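Local coordinates for protein N-acetylglucosamine 2-epimerase (Xylella fastidiosa, PDB 3GT5) that is probably a sugar isomerase of the N-acylglucosamine 2-epimerase family, expected to interconvert epimeric or isomeric sugars on an alpha/alpha-barrel scaffold, at residues G190-R193 with Y194-A198; E368-P371 with A372-D376. All coordinates share one frame; numbering follows the deposited sequence.

Interaction 1: residues G190-R193 with Y194-A198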
# COMPACT_ATOMS: atom_id res chain seq x y z
N GLY A 190 -4.89 2.53 20.27
CA GLY A 190 -6.20 2.95 20.72
C GLY A 190 -6.45 4.46 20.77
O GLY A 190 -7.48 4.88 21.25
N GLU A 191 -5.51 5.28 20.29
CA GLU A 191 -5.72 6.74 20.34
C GLU A 191 -6.71 7.21 19.30
O GLU A 191 -6.48 7.02 18.07
CB GLU A 191 -4.41 7.48 20.20
CG GLU A 191 -3.39 7.14 21.28
CD GLU A 191 -2.06 7.83 21.09
OE1 GLU A 191 -1.02 7.23 21.46
OE2 GLU A 191 -2.03 8.98 20.59
N GLN A 192 -7.75 7.90 19.76
CA GLN A 192 -8.80 8.38 18.92
C GLN A 192 -8.31 9.33 17.84
O GLN A 192 -8.92 9.33 16.75
CB GLN A 192 -9.92 9.09 19.74
CG GLN A 192 -11.28 9.25 18.99
CD GLN A 192 -11.96 7.93 18.66
OE1 GLN A 192 -11.59 6.86 19.21
NE2 GLN A 192 -12.98 7.98 17.76
N ARG A 193 -7.27 10.11 18.13
CA ARG A 193 -6.82 11.12 17.15
C ARG A 193 -6.42 10.47 15.82
O ARG A 193 -6.60 11.05 14.75
CB ARG A 193 -5.69 12.00 17.66
CG ARG A 193 -4.29 11.35 17.75
CD ARG A 193 -3.32 12.25 18.48
NE ARG A 193 -1.99 11.61 18.54
CZ ARG A 193 -0.88 12.18 18.96
NH1 ARG A 193 -0.90 13.43 19.41
NH2 ARG A 193 0.26 11.49 18.96
N TYR A 194 -5.82 9.30 15.91
CA TYR A 194 -5.42 8.60 14.69
C TYR A 194 -6.58 8.14 13.85
O TYR A 194 -6.53 8.30 12.63
CB TYR A 194 -4.51 7.41 15.03
CG TYR A 194 -3.28 7.76 15.76
CD1 TYR A 194 -2.48 8.84 15.37
CD2 TYR A 194 -2.86 7.00 16.85
CE1 TYR A 194 -1.32 9.15 16.02
CE2 TYR A 194 -1.68 7.28 17.49
CZ TYR A 194 -0.90 8.37 17.08
OH TYR A 194 0.31 8.67 17.71
N LEU A 195 -7.61 7.56 14.48
CA LEU A 195 -8.81 7.12 13.78
C LEU A 195 -9.55 8.31 13.14
O LEU A 195 -10.03 8.24 11.99
CB LEU A 195 -9.74 6.39 14.74
CG LEU A 195 -11.04 5.89 14.17
CD1 LEU A 195 -10.80 4.93 12.94
CD2 LEU A 195 -11.94 5.22 15.33
N GLU A 196 -9.60 9.42 13.89
CA GLU A 196 -10.30 10.59 13.41
C GLU A 196 -9.55 11.26 12.24
O GLU A 196 -10.19 11.74 11.29
CB GLU A 196 -10.55 11.57 14.55
CG GLU A 196 -11.51 10.95 15.61
CD GLU A 196 -13.00 10.88 15.28
OE1 GLU A 196 -13.47 11.38 14.23
OE2 GLU A 196 -13.73 10.29 16.14
N ARG A 197 -8.25 11.23 12.28
CA ARG A 197 -7.46 11.78 11.16
C ARG A 197 -7.66 10.90 9.94
O ARG A 197 -7.75 11.39 8.80
CB ARG A 197 -6.01 11.91 11.54
CG ARG A 197 -5.10 12.45 10.47
CD ARG A 197 -5.51 13.81 9.97
NE ARG A 197 -5.64 14.82 11.02
CZ ARG A 197 -4.67 15.59 11.48
NH1 ARG A 197 -3.41 15.49 11.06
NH2 ARG A 197 -4.97 16.50 12.42
N ALA A 198 -7.68 9.59 10.15
CA ALA A 198 -7.99 8.69 9.01
C ALA A 198 -9.30 9.00 8.36
O ALA A 198 -9.44 9.01 7.12
CB ALA A 198 -7.95 7.19 9.46
O HOH W 1 1.15 7.04 19.76
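Q192 NE2 donates to E196 OE2 at 2.9 Å, a nearly straight bond (165°) and an i/i+4 side-chain pair in the N-terminal turn of a helix of the expected alpha/alpha barrel. The acceptor lies almost in the amide plane of Q192, but the carboxylate is met on its anti side. E196 reaches back because its chain bends at chi2 (-76°). The backbone bonds E196 N to Q192 O and R197 N to R193 O run along the same turn.

On another side of the turn, R193 and Y194 run side by side. R193 NH2 points, in its own guanidinium plane, at Y194 OH 3.1 Å away, while CG makes a CH-pi contact over one ring face, 4.2 Å from the Y194 centroid. The same guanidinium has its stronger partner in D138, by a salt bridge. E191 OE2 lies 3.3 Å from R193 NE, well outside the guanidinium plane, so charge alone joins them. E191 also lies alongside the tyrosine, and a water links the pair, donating a hydrogen bond to E191 OE1 and accepting one from Y194 OH, both at 2.8 Å.

Y194 packs on M182 and A185 of helix 172-189 and on M137 of helix 133-147. This packing and the D138 salt bridge tie the turn to its neighbours, while the hydroxyl, accepting from R193 and donating to water, should be fixed in rotation.

Interaction 2: residues E368-P371 with A372-D376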
# COMPACT_ATOMS: atom_id res chain seq x y z
N GLU A 368 12.67 -9.57 -12.92
CA GLU A 368 12.75 -8.67 -11.75
C GLU A 368 11.46 -8.70 -10.94
O GLU A 368 10.62 -7.82 -11.04
CB GLU A 368 13.12 -7.26 -12.21
CG GLU A 368 14.50 -7.25 -12.83
CD GLU A 368 14.97 -5.87 -13.31
OE1 GLU A 368 14.25 -4.86 -13.24
OE2 GLU A 368 16.11 -5.80 -13.81
N LYS A 369 11.31 -9.75 -10.14
CA LYS A 369 10.12 -10.01 -9.37
C LYS A 369 9.80 -8.90 -8.39
O LYS A 369 8.67 -8.45 -8.31
CB LYS A 369 10.24 -11.31 -8.58
CG LYS A 369 9.06 -11.63 -7.67
CD LYS A 369 9.15 -13.05 -7.16
CE LYS A 369 8.58 -14.09 -8.09
NZ LYS A 369 9.02 -15.46 -7.68
N SER A 370 10.80 -8.49 -7.64
CA SER A 370 10.59 -7.51 -6.57
C SER A 370 11.73 -6.52 -6.58
O SER A 370 12.69 -6.65 -5.85
CB SER A 370 10.52 -8.16 -5.20
OG SER A 370 9.44 -9.03 -5.10
N PRO A 371 11.58 -5.46 -7.39
CA PRO A 371 12.49 -4.32 -7.26
C PRO A 371 12.13 -3.50 -6.01
O PRO A 371 11.14 -3.77 -5.33
CB PRO A 371 12.26 -3.53 -8.55
CG PRO A 371 11.00 -4.10 -9.18
CD PRO A 371 10.50 -5.22 -8.36
N ALA A 372 12.94 -2.49 -5.74
CA ALA A 372 12.73 -1.58 -4.61
C ALA A 372 11.31 -1.06 -4.64
O ALA A 372 10.79 -0.69 -5.69
CB ALA A 372 13.71 -0.43 -4.68
N GLY A 373 10.67 -1.09 -3.46
CA GLY A 373 9.26 -0.73 -3.33
C GLY A 373 8.36 -1.96 -3.17
O GLY A 373 7.32 -1.90 -2.50
N LYS A 374 8.73 -3.09 -3.77
CA LYS A 374 7.86 -4.30 -3.70
C LYS A 374 8.38 -5.29 -2.70
O LYS A 374 9.52 -5.74 -2.81
CB LYS A 374 7.73 -4.97 -5.07
CG LYS A 374 7.05 -6.31 -5.04
CD LYS A 374 6.54 -6.73 -6.44
CE LYS A 374 5.84 -8.04 -6.49
NZ LYS A 374 6.66 -9.20 -6.02
N THR A 375 7.55 -5.64 -1.73
CA THR A 375 7.88 -6.64 -0.74
C THR A 375 6.76 -7.64 -0.63
O THR A 375 6.80 -8.49 0.24
CB THR A 375 8.16 -6.04 0.66
OG1 THR A 375 6.91 -5.63 1.24
CG2 THR A 375 9.10 -4.89 0.55
N ASP A 376 5.79 -7.59 -1.54
CA ASP A 376 4.51 -8.30 -1.39
C ASP A 376 3.72 -7.94 -0.10
O ASP A 376 2.88 -8.70 0.38
CB ASP A 376 4.73 -9.83 -1.53
CG ASP A 376 4.92 -10.24 -3.00
OD1 ASP A 376 3.93 -10.67 -3.63
OD2 ASP A 376 6.03 -10.08 -3.51
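A type II beta turn from P371 to K374 shapes this loop just ahead of helix 377-387, and the lysine that closes the turn folds its side chain back over the residues preceding it. K374 N donates to P371 O at 3.0 Å, with an angle of 163°. G373 sits in the third position of the turn with positive phi (103°), where a CB would be jammed against the carbonyl of A372. Before the turn, K369 and S370 both face F37, a classic beta bulge against strand 36-37.

The K374 chain leaves with CG anti to the backbone N (chi1 170°), stays extended through CE and bends only at chi4, bringing CD and CE past K369 O. Its ammonium then meets S370 OG at 2.9 Å and K369 O at 3.1 Å, where NZ stands above the K369 carbonyl plane rather than on a lone pair. Two residues further on, D376 comes to the side of NZ away from K369 O, and its OD2 takes K374 NZ on its syn side at 2.7 Å in a salt bridge.

W354 O is a further acceptor for NZ, and Y22 OH of helix 8-22 bonds to both S370 OG and D376 OD2. K369 turns its own ammonium elsewhere, to D348. Four oxygens thus share the three N-H of buried K374, so they cannot each have a straight bond of their own; the carboxylate among them probably keeps the lysine protonated.

Interaction 1 and interaction 2 lie on opposite sides of the chain's centre, their own centres 31 Å apart and their nearest atoms about 21 Å apart, so neither touches the other. They also differ in depth: interaction 2 is buried, 13 Å from the chain centre, whereas interaction 1 is partly buried, 19 Å out. One lies at the start of helix 192-211, packed among helices 133-147, 172-189 and 247-263; the other leads into helix 377-387, the last of the chain, and meets helices 8-22 and 51-68 from its N-terminal part. Nothing here assigns either contact to the catalytic site; both are parts of the alpha/alpha-barrel scaffold expected of this family.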